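Local structure of glycosylation Associate Protein 3 (Streptococcus agalactiae serotype V, 6OYC) at residues C[153-158]-C[206-211]; C[164-169]-C[191-196]; C[170-175]-C[199-204]; C[185-190]-C[313-318]; C[223-228]-C[248-253]. The protein probably acts with its partners Gap1 and Gap2 in the glycosylation and accessory Sec-dependent secretion of surface proteins, and may bind sugar. All blocks are in the same frame, centred on the assembly; numbering follows the deposited sequence.

Interaction 1 of 5, residues C[153-158]-C[206-211]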
# COMPACT_ATOMS: atom_id res chain seq x y z
N THR C 153 7.68 14.02 3.80
CA THR C 153 9.10 13.82 3.50
C THR C 153 10.01 14.70 4.34
O THR C 153 11.22 14.43 4.41
CB THR C 153 9.38 14.10 2.02
OG1 THR C 153 8.86 15.39 1.67
CG2 THR C 153 8.73 13.06 1.14
N GLU C 154 9.47 15.74 4.98
CA GLU C 154 10.29 16.68 5.73
C GLU C 154 10.84 16.04 6.99
O GLU C 154 10.13 15.32 7.70
CB GLU C 154 9.48 17.92 6.10
CG GLU C 154 9.01 18.77 4.91
CD GLU C 154 7.64 19.40 5.13
OE1 GLU C 154 6.62 18.66 5.04
OE2 GLU C 154 7.57 20.63 5.38
N PHE C 155 12.11 16.32 7.28
CA PHE C 155 12.75 15.96 8.53
C PHE C 155 13.65 17.12 8.94
O PHE C 155 14.08 17.92 8.11
CB PHE C 155 13.57 14.67 8.41
CG PHE C 155 14.66 14.75 7.36
CD1 PHE C 155 14.41 14.41 6.05
CD2 PHE C 155 15.94 15.18 7.70
CE1 PHE C 155 15.41 14.49 5.08
CE2 PHE C 155 16.94 15.26 6.74
CZ PHE C 155 16.67 14.91 5.43
N THR C 156 13.97 17.19 10.23
CA THR C 156 14.79 18.28 10.75
C THR C 156 16.09 17.78 11.36
O THR C 156 16.13 16.72 12.01
CB THR C 156 14.01 19.11 11.77
OG1 THR C 156 14.58 20.42 11.83
CG2 THR C 156 14.02 18.47 13.15
N ILE C 157 17.16 18.54 11.13
CA ILE C 157 18.47 18.31 11.72
C ILE C 157 18.81 19.51 12.59
O ILE C 157 18.70 20.65 12.14
CB ILE C 157 19.56 18.12 10.65
CG1 ILE C 157 19.29 16.86 9.85
CG2 ILE C 157 20.94 18.04 11.32
CD1 ILE C 157 19.61 15.66 10.65
N GLU C 158 19.24 19.25 13.81
CA GLU C 158 19.72 20.33 14.65
C GLU C 158 21.24 20.37 14.61
O GLU C 158 21.89 19.37 14.31
CB GLU C 158 19.19 20.19 16.07
CG GLU C 158 17.74 20.71 16.21
CD GLU C 158 16.88 19.85 17.12
OE1 GLU C 158 17.44 19.02 17.87
OE2 GLU C 158 15.63 20.01 17.08
N PRO C 206 11.19 12.10 -5.06
CA PRO C 206 12.12 13.19 -5.42
C PRO C 206 12.27 14.23 -4.32
O PRO C 206 13.37 14.79 -4.17
CB PRO C 206 11.48 13.80 -6.67
CG PRO C 206 10.66 12.67 -7.26
CD PRO C 206 10.14 11.91 -6.07
N GLU C 207 11.22 14.46 -3.53
CA GLU C 207 11.32 15.44 -2.44
C GLU C 207 12.14 14.91 -1.27
O GLU C 207 12.71 15.70 -0.51
CB GLU C 207 9.93 15.87 -1.98
CG GLU C 207 9.31 16.93 -2.89
CD GLU C 207 10.36 17.87 -3.52
OE1 GLU C 207 10.83 18.81 -2.83
OE2 GLU C 207 10.72 17.68 -4.71
N LEU C 208 12.21 13.59 -1.10
CA LEU C 208 13.04 13.03 -0.03
C LEU C 208 14.49 12.87 -0.48
O LEU C 208 15.41 13.11 0.30
CB LEU C 208 12.46 11.68 0.41
CG LEU C 208 13.14 10.98 1.58
CD1 LEU C 208 13.17 11.87 2.82
CD2 LEU C 208 12.46 9.63 1.85
N GLU C 209 14.69 12.47 -1.74
CA GLU C 209 16.02 12.51 -2.34
C GLU C 209 16.60 13.91 -2.27
O GLU C 209 17.77 14.10 -1.88
CB GLU C 209 15.94 12.03 -3.79
CG GLU C 209 17.28 12.00 -4.50
CD GLU C 209 17.26 11.18 -5.77
OE1 GLU C 209 18.35 10.95 -6.33
OE2 GLU C 209 16.17 10.76 -6.22
N LYS C 210 15.80 14.92 -2.62
CA LYS C 210 16.25 16.30 -2.51
C LYS C 210 16.53 16.68 -1.06
O LYS C 210 17.51 17.38 -0.77
CB LYS C 210 15.20 17.23 -3.13
CG LYS C 210 15.71 18.61 -3.54
CD LYS C 210 15.48 19.62 -2.42
CE LYS C 210 15.93 21.02 -2.82
NZ LYS C 210 14.93 21.68 -3.70
N GLY C 211 15.69 16.23 -0.13
CA GLY C 211 15.91 16.54 1.28
C GLY C 211 17.19 15.93 1.83
O GLY C 211 17.90 16.56 2.62

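Interaction 2 of 5, residues C[164-169]-C[191-196]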
# COMPACT_ATOMS: atom_id res chain seq x y z
N LEU C 164 21.79 11.16 12.08
CA LEU C 164 20.39 11.24 11.71
C LEU C 164 19.89 9.83 11.40
O LEU C 164 20.43 9.16 10.50
CB LEU C 164 20.17 12.17 10.52
CG LEU C 164 18.72 12.17 10.08
CD1 LEU C 164 17.82 12.72 11.19
CD2 LEU C 164 18.55 12.95 8.79
N ASN C 165 18.89 9.39 12.14
CA ASN C 165 18.26 8.09 11.91
C ASN C 165 16.90 8.35 11.27
O ASN C 165 15.98 8.87 11.92
CB ASN C 165 18.15 7.31 13.21
CG ASN C 165 19.51 6.92 13.76
OD1 ASN C 165 20.37 6.41 13.03
ND2 ASN C 165 19.73 7.19 15.05
N LEU C 166 16.79 8.02 9.99
CA LEU C 166 15.59 8.25 9.21
C LEU C 166 14.80 6.95 9.14
O LEU C 166 15.28 5.97 8.56
CB LEU C 166 15.96 8.73 7.81
CG LEU C 166 15.26 9.97 7.28
CD1 LEU C 166 15.37 11.10 8.31
CD2 LEU C 166 15.88 10.38 5.96
N LEU C 167 13.62 6.92 9.74
CA LEU C 167 12.76 5.74 9.70
C LEU C 167 11.73 5.92 8.59
O LEU C 167 10.83 6.76 8.69
CB LEU C 167 12.07 5.50 11.04
CG LEU C 167 11.20 4.24 10.95
CD1 LEU C 167 12.09 3.05 10.66
CD2 LEU C 167 10.41 4.02 12.23
N LEU C 168 11.85 5.11 7.55
CA LEU C 168 10.92 5.13 6.43
C LEU C 168 9.66 4.38 6.85
O LEU C 168 9.70 3.17 7.09
CB LEU C 168 11.57 4.50 5.20
CG LEU C 168 12.27 5.38 4.15
CD1 LEU C 168 13.10 6.47 4.78
CD2 LEU C 168 13.13 4.54 3.19
N VAL C 169 8.55 5.10 6.97
CA VAL C 169 7.30 4.54 7.49
C VAL C 169 6.41 4.20 6.29
O VAL C 169 6.15 5.06 5.44
CB VAL C 169 6.61 5.52 8.45
CG1 VAL C 169 5.27 4.98 8.89
CG2 VAL C 169 7.51 5.82 9.65
N GLU C 191 13.81 10.13 13.09
CA GLU C 191 12.87 10.99 12.38
C GLU C 191 12.02 10.14 11.44
O GLU C 191 12.56 9.42 10.59
CB GLU C 191 13.61 12.07 11.58
CG GLU C 191 14.28 13.15 12.41
CD GLU C 191 13.29 14.17 12.93
OE1 GLU C 191 12.65 14.85 12.09
OE2 GLU C 191 13.14 14.27 14.17
N LEU C 192 10.70 10.22 11.59
CA LEU C 192 9.78 9.46 10.75
C LEU C 192 9.42 10.24 9.49
O LEU C 192 9.07 11.42 9.56
CB LEU C 192 8.50 9.12 11.51
CG LEU C 192 8.69 8.59 12.92
CD1 LEU C 192 7.34 8.28 13.54
CD2 LEU C 192 9.55 7.36 12.88
N VAL C 193 9.48 9.56 8.35
CA VAL C 193 9.01 10.13 7.10
C VAL C 193 8.15 9.10 6.39
O VAL C 193 8.21 7.90 6.67
CB VAL C 193 10.17 10.62 6.19
CG1 VAL C 193 10.82 11.87 6.80
CG2 VAL C 193 11.20 9.52 6.00
N SER C 194 7.33 9.59 5.47
CA SER C 194 6.47 8.72 4.68
C SER C 194 6.05 9.48 3.43
O SER C 194 6.37 10.66 3.26
CB SER C 194 5.25 8.26 5.48
OG SER C 194 4.65 7.13 4.87
N ASN C 195 5.36 8.77 2.55
CA ASN C 195 4.76 9.40 1.38
C ASN C 195 3.55 10.22 1.81
O ASN C 195 2.67 9.70 2.51
CB ASN C 195 4.35 8.34 0.35
CG ASN C 195 4.05 8.93 -1.00
OD1 ASN C 195 3.46 10.00 -1.12
ND2 ASN C 195 4.45 8.22 -2.05
N PRO C 196 3.46 11.50 1.43
CA PRO C 196 2.34 12.32 1.87
C PRO C 196 1.12 12.30 0.95
O PRO C 196 0.06 12.79 1.36
CB PRO C 196 2.96 13.73 1.91
CG PRO C 196 3.95 13.70 0.80
CD PRO C 196 4.49 12.29 0.72

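Interaction 3 of 5, residues C[170-175]-C[199-204]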
# COMPACT_ATOMS: atom_id res chain seq x y z
N GLU C 170 5.96 2.94 6.21
CA GLU C 170 5.06 2.53 5.14
C GLU C 170 3.84 3.43 5.14
O GLU C 170 3.32 3.80 6.20
CB GLU C 170 4.64 1.06 5.31
CG GLU C 170 5.76 0.02 5.33
CD GLU C 170 6.56 -0.04 4.03
OE1 GLU C 170 7.77 -0.33 4.09
OE2 GLU C 170 5.99 0.20 2.94
N LYS C 171 3.40 3.82 3.93
CA LYS C 171 2.34 4.80 3.79
C LYS C 171 1.10 4.38 4.56
O LYS C 171 0.49 5.18 5.28
CB LYS C 171 2.01 5.01 2.31
CG LYS C 171 0.95 6.08 2.05
CD LYS C 171 -0.30 5.44 1.46
CE LYS C 171 -1.42 6.46 1.25
NZ LYS C 171 -2.73 5.79 1.02
N LYS C 172 0.70 3.11 4.43
CA LYS C 172 -0.48 2.65 5.13
C LYS C 172 -0.29 2.64 6.64
O LYS C 172 -1.28 2.69 7.38
CB LYS C 172 -0.87 1.26 4.63
CG LYS C 172 -1.09 1.24 3.12
CD LYS C 172 -1.28 -0.18 2.67
CE LYS C 172 -1.30 -0.34 1.17
NZ LYS C 172 -1.40 -1.81 0.86
N ASP C 173 0.96 2.62 7.12
CA ASP C 173 1.21 2.73 8.55
C ASP C 173 1.25 4.17 9.02
O ASP C 173 1.01 4.43 10.21
CB ASP C 173 2.54 2.09 8.94
CG ASP C 173 2.51 0.59 8.89
OD1 ASP C 173 1.41 -0.01 8.92
OD2 ASP C 173 3.61 0.01 8.81
N SER C 174 1.60 5.12 8.14
CA SER C 174 1.81 6.49 8.58
C SER C 174 0.51 7.09 9.09
O SER C 174 0.51 7.85 10.06
CB SER C 174 2.38 7.33 7.43
OG SER C 174 1.44 7.52 6.39
N VAL C 175 -0.60 6.71 8.48
CA VAL C 175 -1.93 7.15 8.85
C VAL C 175 -2.23 6.81 10.31
O VAL C 175 -3.20 7.32 10.88
CB VAL C 175 -2.94 6.52 7.88
CG1 VAL C 175 -4.36 7.00 8.11
CG2 VAL C 175 -2.51 6.79 6.42
N ASN C 199 -2.68 8.68 -2.91
CA ASN C 199 -2.74 7.49 -3.76
C ASN C 199 -1.62 6.49 -3.50
O ASN C 199 -1.85 5.28 -3.56
CB ASN C 199 -2.67 7.92 -5.22
CG ASN C 199 -3.53 9.16 -5.54
OD1 ASN C 199 -3.18 9.97 -6.41
ND2 ASN C 199 -4.68 9.30 -4.85
N SER C 200 -0.41 6.99 -3.23
CA SER C 200 0.83 6.26 -3.51
C SER C 200 1.45 5.61 -2.27
O SER C 200 1.47 6.20 -1.18
CB SER C 200 1.84 7.20 -4.16
OG SER C 200 3.08 6.54 -4.39
N ASP C 201 1.99 4.41 -2.46
CA ASP C 201 2.73 3.68 -1.44
C ASP C 201 4.24 3.81 -1.60
O ASP C 201 4.99 3.22 -0.80
CB ASP C 201 2.37 2.19 -1.45
CG ASP C 201 0.95 1.94 -1.02
OD1 ASP C 201 0.21 1.28 -1.79
OD2 ASP C 201 0.57 2.40 0.10
N SER C 202 4.72 4.52 -2.62
CA SER C 202 6.14 4.55 -2.88
C SER C 202 6.86 5.41 -1.86
O SER C 202 6.34 6.43 -1.41
CB SER C 202 6.43 5.09 -4.28
OG SER C 202 7.83 5.32 -4.43
N LEU C 203 8.06 4.97 -1.48
CA LEU C 203 8.93 5.76 -0.63
C LEU C 203 10.17 6.25 -1.38
O LEU C 203 11.09 6.79 -0.76
CB LEU C 203 9.31 4.96 0.61
CG LEU C 203 8.07 4.72 1.46
CD1 LEU C 203 8.35 3.79 2.64
CD2 LEU C 203 7.51 6.05 1.94
N ILE C 204 10.23 6.05 -2.69
CA ILE C 204 11.25 6.64 -3.53
C ILE C 204 10.66 7.95 -4.03
O ILE C 204 9.85 7.97 -4.97
CB ILE C 204 11.65 5.71 -4.68
CG1 ILE C 204 12.23 4.43 -4.09
CG2 ILE C 204 12.62 6.40 -5.64
CD1 ILE C 204 12.61 3.40 -5.09
O HOH W 1 4.77 2.44 1.64
O HOH W 2 -2.14 3.42 -0.01
O HOH W 3 2.05 1.40 2.39

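Interaction 4 of 5, residues C[185-190]-C[313-318]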
# COMPACT_ATOMS: atom_id res chain seq x y z
N GLN C 185 9.62 5.43 20.06
CA GLN C 185 9.87 4.77 21.34
C GLN C 185 10.29 3.33 21.07
O GLN C 185 9.54 2.38 21.34
CB GLN C 185 8.65 4.89 22.26
CG GLN C 185 7.95 6.30 22.32
CD GLN C 185 8.86 7.54 22.57
OE1 GLN C 185 10.09 7.49 22.47
NE2 GLN C 185 8.21 8.66 22.91
N LEU C 186 11.51 3.19 20.52
CA LEU C 186 12.11 1.92 20.12
C LEU C 186 13.36 1.74 20.95
O LEU C 186 13.27 1.40 22.14
CB LEU C 186 12.41 1.95 18.61
CG LEU C 186 13.02 0.84 17.74
CD1 LEU C 186 12.58 1.12 16.33
CD2 LEU C 186 14.55 0.70 17.76
N GLN C 187 14.55 1.96 20.40
CA GLN C 187 15.82 1.89 21.11
C GLN C 187 16.76 2.98 20.62
O GLN C 187 17.96 2.92 20.91
CB GLN C 187 16.48 0.51 20.93
CG GLN C 187 15.79 -0.64 21.68
CD GLN C 187 16.53 -1.97 21.57
OE1 GLN C 187 15.96 -2.97 21.11
NE2 GLN C 187 17.79 -1.99 21.98
N GLN C 188 16.25 3.98 19.89
CA GLN C 188 17.07 5.07 19.36
C GLN C 188 16.24 6.33 19.20
O GLN C 188 15.02 6.34 19.37
CB GLN C 188 17.68 4.71 18.00
CG GLN C 188 18.71 3.62 17.99
CD GLN C 188 18.59 2.78 16.76
OE1 GLN C 188 17.79 1.84 16.71
NE2 GLN C 188 19.38 3.12 15.73
N LYS C 189 16.95 7.41 18.89
CA LYS C 189 16.39 8.63 18.30
C LYS C 189 16.12 8.39 16.82
O LYS C 189 16.87 7.67 16.14
CB LYS C 189 17.39 9.78 18.48
CG LYS C 189 18.61 9.63 17.56
CD LYS C 189 19.77 10.53 17.93
CE LYS C 189 20.80 10.53 16.83
NZ LYS C 189 21.01 11.91 16.30
N VAL C 190 15.05 9.00 16.29
CA VAL C 190 14.68 8.78 14.90
C VAL C 190 13.78 9.91 14.40
O VAL C 190 13.08 10.56 15.18
CB VAL C 190 13.99 7.40 14.73
CG1 VAL C 190 12.50 7.50 15.03
CG2 VAL C 190 14.24 6.86 13.35
N HIS C 313 10.37 -6.30 13.96
CA HIS C 313 11.80 -6.62 13.91
C HIS C 313 12.69 -5.44 14.29
O HIS C 313 13.90 -5.62 14.42
CB HIS C 313 12.22 -7.08 12.51
CG HIS C 313 11.47 -8.26 12.00
ND1 HIS C 313 11.70 -8.79 10.75
CD2 HIS C 313 10.49 -9.01 12.56
CE1 HIS C 313 10.89 -9.82 10.56
NE2 HIS C 313 10.15 -9.97 11.64
N LEU C 314 12.12 -4.24 14.41
CA LEU C 314 12.96 -3.07 14.63
C LEU C 314 13.88 -3.16 15.85
O LEU C 314 14.99 -2.61 15.79
CB LEU C 314 12.07 -1.82 14.71
CG LEU C 314 11.57 -1.33 13.35
CD1 LEU C 314 10.59 -0.19 13.51
CD2 LEU C 314 12.76 -0.92 12.50
N PRO C 315 13.51 -3.83 16.96
CA PRO C 315 14.50 -4.01 18.05
C PRO C 315 15.71 -4.88 17.70
O PRO C 315 16.78 -4.65 18.28
CB PRO C 315 13.66 -4.62 19.17
CG PRO C 315 12.28 -4.04 18.93
CD PRO C 315 12.13 -4.03 17.43
N TYR C 316 15.61 -5.84 16.78
CA TYR C 316 16.79 -6.60 16.35
C TYR C 316 17.87 -5.72 15.71
O TYR C 316 18.90 -6.24 15.26
CB TYR C 316 16.43 -7.71 15.35
CG TYR C 316 15.59 -8.86 15.88
CD1 TYR C 316 16.15 -9.88 16.66
CD2 TYR C 316 14.24 -8.94 15.57
CE1 TYR C 316 15.37 -10.93 17.14
CE2 TYR C 316 13.45 -9.97 16.03
CZ TYR C 316 14.01 -10.96 16.81
OH TYR C 316 13.18 -11.98 17.25
N LEU C 317 17.64 -4.40 15.64
CA LEU C 317 18.53 -3.46 14.97
C LEU C 317 19.80 -3.19 15.77
O LEU C 317 20.92 -3.32 15.25
CB LEU C 317 17.77 -2.16 14.72
CG LEU C 317 18.09 -1.26 13.54
CD1 LEU C 317 18.60 -2.08 12.38
CD2 LEU C 317 16.80 -0.55 13.20
N THR C 318 19.64 -2.78 17.03
CA THR C 318 20.76 -2.52 17.94
C THR C 318 21.86 -3.58 17.90
O THR C 318 22.85 -3.44 17.18
CB THR C 318 20.24 -2.41 19.39
OG1 THR C 318 21.30 -1.98 20.26
CG2 THR C 318 19.70 -3.75 19.87

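Interaction 5 of 5, residues C[223-228]-C[248-253]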
# COMPACT_ATOMS: atom_id res chain seq x y z
N LYS C 223 26.21 11.65 10.04
CA LYS C 223 25.91 10.31 9.56
C LYS C 223 24.40 10.16 9.43
O LYS C 223 23.65 10.46 10.36
CB LYS C 223 26.46 9.24 10.51
CG LYS C 223 26.19 7.80 10.06
CD LYS C 223 26.59 7.60 8.59
CE LYS C 223 26.30 6.19 8.08
NZ LYS C 223 26.77 6.06 6.66
N ILE C 224 23.95 9.72 8.25
CA ILE C 224 22.55 9.43 8.00
C ILE C 224 22.39 7.92 7.85
O ILE C 224 23.06 7.30 7.01
CB ILE C 224 22.02 10.17 6.77
CG1 ILE C 224 22.18 11.68 6.96
CG2 ILE C 224 20.54 9.81 6.52
CD1 ILE C 224 21.60 12.50 5.81
N ASN C 225 21.54 7.34 8.67
CA ASN C 225 21.09 5.96 8.51
C ASN C 225 19.63 5.98 8.07
O ASN C 225 18.81 6.71 8.65
CB ASN C 225 21.25 5.17 9.80
CG ASN C 225 22.67 5.16 10.30
OD1 ASN C 225 23.56 4.60 9.67
ND2 ASN C 225 22.89 5.78 11.46
N VAL C 226 19.32 5.22 7.03
CA VAL C 226 17.95 5.08 6.55
C VAL C 226 17.49 3.67 6.91
O VAL C 226 18.04 2.68 6.40
CB VAL C 226 17.85 5.36 5.04
CG1 VAL C 226 16.43 5.18 4.57
CG2 VAL C 226 18.32 6.79 4.75
N ILE C 227 16.52 3.59 7.83
CA ILE C 227 15.99 2.34 8.37
C ILE C 227 14.60 2.08 7.78
O ILE C 227 13.76 2.99 7.72
CB ILE C 227 15.89 2.40 9.91
CG1 ILE C 227 17.25 2.73 10.52
CG2 ILE C 227 15.33 1.10 10.47
CD1 ILE C 227 17.18 3.89 11.49
N ALA C 228 14.36 0.83 7.40
CA ALA C 228 13.04 0.41 6.94
C ALA C 228 12.71 -0.99 7.46
O ALA C 228 13.59 -1.74 7.88
CB ALA C 228 12.95 0.42 5.42
N THR C 248 24.03 4.86 5.37
CA THR C 248 23.89 3.42 5.56
C THR C 248 22.40 3.07 5.57
O THR C 248 21.61 3.75 6.24
CB THR C 248 24.55 2.94 6.85
OG1 THR C 248 25.95 3.26 6.82
CG2 THR C 248 24.42 1.43 6.97
N ALA C 249 22.04 2.05 4.82
CA ALA C 249 20.69 1.54 4.80
C ALA C 249 20.59 0.36 5.75
O ALA C 249 21.47 -0.50 5.78
CB ALA C 249 20.28 1.10 3.39
N TYR C 250 19.51 0.33 6.54
CA TYR C 250 19.19 -0.82 7.37
C TYR C 250 17.83 -1.35 6.93
O TYR C 250 16.82 -0.64 7.05
CB TYR C 250 19.21 -0.45 8.85
CG TYR C 250 20.61 -0.07 9.30
CD1 TYR C 250 21.08 1.23 9.16
CD2 TYR C 250 21.49 -1.03 9.82
CE1 TYR C 250 22.36 1.58 9.55
CE2 TYR C 250 22.77 -0.69 10.20
CZ TYR C 250 23.19 0.61 10.06
OH TYR C 250 24.46 0.96 10.45
N ILE C 251 17.81 -2.57 6.39
CA ILE C 251 16.60 -3.22 5.92
C ILE C 251 16.48 -4.59 6.58
O ILE C 251 17.48 -5.22 6.93
CB ILE C 251 16.59 -3.38 4.38
CG1 ILE C 251 17.70 -4.34 3.93
CG2 ILE C 251 16.71 -2.03 3.71
CD1 ILE C 251 17.56 -4.78 2.51
N ASN C 252 15.24 -5.05 6.75
CA ASN C 252 14.98 -6.36 7.34
C ASN C 252 14.61 -7.43 6.31
O ASN C 252 14.09 -8.48 6.70
CB ASN C 252 13.89 -6.25 8.42
CG ASN C 252 12.55 -5.85 7.85
OD1 ASN C 252 12.39 -5.67 6.64
ND2 ASN C 252 11.55 -5.73 8.73
N ASP C 253 14.83 -7.17 5.02
CA ASP C 253 14.69 -8.18 3.97
C ASP C 253 13.24 -8.64 3.77
O ASP C 253 13.00 -9.76 3.32
CB ASP C 253 15.60 -9.39 4.25
CG ASP C 253 17.09 -9.01 4.33
OD1 ASP C 253 17.55 -8.19 3.51
OD2 ASP C 253 17.79 -9.53 5.22

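Interaction 1 of 5, residues C[153-158]-C[206-211]
The ring of Phe155 leans on helix 206-218 through its outer corner, with CZ 3.5 Å from the carbonyl O of Gly211 and CE1 4.1 Å from CD1 of Leu208. Both partners approach the ring obliquely. The same ring also touches Leu164 and Leu166 of strand 163-168, so it is in contact with helix and sheet alike. Its chi1 of 59° sets CG between the backbone N and the carbonyl carbon, an infrequent choice that swings the ring off the course of the chain toward Gly211, where the helix offers bare backbone.

Thr153 makes the closest backbone approach, its CA lying 5.3 Å from that of Leu208. Its two branches divide the work: the methyl CG2 packs on Leu208 CB at 4.0 Å, and OG1 sits over Glu207 CB at 3.8 Å. The Thr153 carbonyl O meets Leu208 CD1 at 3.6 Å, so this one methyl bridges the threonine backbone and the aromatic ring. Glu207 turns its carboxylate away, and only its CB takes part.

No hydrogen bond joins the two segments. The Gly211 N-H is already spent on Glu207 O inside the helix, at 3.1 Å. With a modest 223 Å² buried, the chemistry implies a contact of packing between these two segments, while a polar tie of the loop runs to the sheet, from Thr156 N to Glu191 OE1.

Interaction 2 of 5, residues C[164-169]-C[191-196]
Leu167 and Leu192 lie side by side and point the same way, their CD2 methyls 3.5 Å apart, on one face of a parallel strand pair in register Leu166-Glu191, Leu167-Leu192 and Leu168-Val193. Different first torsions bring them together: CG of Leu167 is anti to the backbone N (chi1 -179°), whereas CG of Leu192 swings beside its own N, which leans CD2 over Leu167. Further along this face, Val169 CG2 meets Leu192 CB at 3.9 Å.

On the other face, Val193 sends CG2 between its N and carbonyl carbon, and this methyl touches Leu168 CD1 at 3.8 Å. Glu191 bends at chi2 (-77°): its CB packs on Leu166 CD1, its CG crosses Leu164 CD1 at about a right angle, and its OE1 accepts from Thr156 N. The strand is thus tied to loop 153-158.

Four backbone bonds alternate between the strands, from Glu191 N to Asn165 O (2.8 Å) through to Val169 N to Val193 O (2.8 Å). Beyond them, Ser194 OG donates to Val169 O at 2.6 Å, tilted 34° from the carbonyl plane, so a side chain continues the pairing just past the last backbone bond.

Strand 191-193 lies at one edge of the five-stranded parallel sheet; strand 163-168 is bonded on its other side to strand 223-227. Helix 171-174 connects the pair as a beta-alpha-beta unit, and its Ser174 packs on Val169 and Ser194.

Interaction 3 of 5, residues C[170-175]-C[199-204]
Lys171 and Lys172, in the first turn of the short helix 171-174, close around Asp201 at the junction between the parallel-sheet domain and the N-terminal beta strands. Glu170 occupies the N-cap position of the helix; the opposing loop 199-204 is shaped by two successive ST turns, with Ser200 OG accepting from Ser202 N and Ser202 OG from Ile204 N.

Direct contact is mostly aliphatic chain against oxygen. Lys171, with CG anti to its N (chi1 -177°), runs across the loop so that CG lies 3.3 Å from Ser200 O and CD 3.4 Å from Asp201 OD2. Lys172 stays extended beyond CG and passes the same carboxylate obliquely, CE 3.5 Å from OD2. Leu203 approaches the Glu170 carboxylate.

Charge plays a longer-range part. Lys172 NZ is 4.4 Å from Asp201 OD1, beyond a salt bridge; that NZ bonds Tyr8 OH, while OD1 is paired with Lys28. The Lys28 salt bridge and the nearby Lys171 and Lys172 would be expected to stabilise the charge of the aspartate.

Water supplies the hydrogen bonding between the segments, while Glu170 OE1 accepts from Gly233 N, linking Glu170 to helix 231-243. One water accepts from Lys171 N and donates to both Glu170 OE2 and Asp201 O. Two others converge on Asp201 OD2, each donating at 2.9 Å. Of these two, one accepts from Lys172 N at 3.0 Å and the other from Lys171 NZ at 2.7 Å.

Interaction 4 of 5, residues C[185-190]-C[313-318]
A 3-10 segment that includes residues 313-316, close to the end of the modelled chain, presents Leu314 and Pro315 to the loop 185-190 that leads into edge strand 191-193. Its turn is marked by the bond from Tyr316 N to His313 O, 2.9 Å long.

The apolar part of the contact is between leucines. Leu186 holds CG anti to its backbone N (chi1 -179°), which carries CD1 across to Leu314 at about a right angle: CD1 lies 3.4 Å from Leu314 CB and 3.7 Å from Leu314 CD1. Its other methyl, CD2, approaches the Leu314 carbonyl O at 3.9 Å.

Gln187 reaches out with its chain extended beyond CG and crosses both Pro315 and Thr318, its amide ending between the proline ring and the threonine methyl. Which way round that amide lies is uncertain. Gln188 makes a looser approach to Leu317. Residues 185-189 also touch a crystal neighbour, which may influence this exposed loop.

Toward the sheet, Leu314 and Leu317 rest on Ile227 of strand 223-227, while Val190 packs on Asn165 and Leu167 of strand 163-168; the C-terminal segment and the loop therefore lie over adjoining strands of one sheet face.

Interaction 5 of 5, residues C[223-228]-C[248-253]
Thr248 N donates to Ile224 O at 3.1 Å, opening a series of four alternating backbone bonds between neighbouring parallel strands of a beta-alpha-beta unit whose helix is 231-243. Val226 N to Thr248 O and Tyr250 N to Val226 O follow, both 2.8 Å, and Ala228 N to Tyr250 O at 2.9 Å completes the set. The strand axes are 4.7 Å apart at closest and their directions differ by 22°, the usual twist of neighbouring strands. CA-H...O contacts, such as Asn225 CA to Thr248 O at 3.2 Å, fill in between the stronger bonds.

Asn225, Ile227, Thr248 and Tyr250 share one face. Tyr250, with CG beside its own N (chi1 -65°), lays its ring back along the strand toward Asn225. There OD1 of Asn225 lies at the ring edge, in its plane, 3.3 Å from CE1, with the amide and ring planes 70° apart. The amide itself is steadied by its ND2, which donates to Asn165 OD1 on the next strand. Ile227 CG1 packs obliquely against the Tyr250 CB.

Val226 and Ala249 occupy the opposite face, where Ala249 meets Ala241 of helix 231-243 and Val226 meets Leu168.

At the start of the pair, Lys223 bends at chi2 to curl back over Thr248. Its ammonium grips two oxygens: it bonds Arg246 O just before the strand, and NZ donates to Thr248 OG1 at 2.9 Å.

Interactions 2 and 5 are the buried core, each a parallel strand pair held by four backbone hydrogen bonds; they meet where strands 163-168 and 223-227 pair, in a sheet of order 2-1-3-4-5, an order also found in the core of alpha/beta-hydrolase folds. Interactions 1 and 4 lie at the surface and use packing without a clear hydrogen bond: the first sets a loop on helix 206-218 and touches interaction 2, the second joins loop 185-190 to the C-terminal segment, whose Leu314 and Leu317 touch Ile227 of interaction 5. Interaction 3, partly buried, uses bridging waters and longer-range charge at the domain junction; it joins interaction 2 through Asn195 ND2 and Ser202 O, 2.7 Å apart.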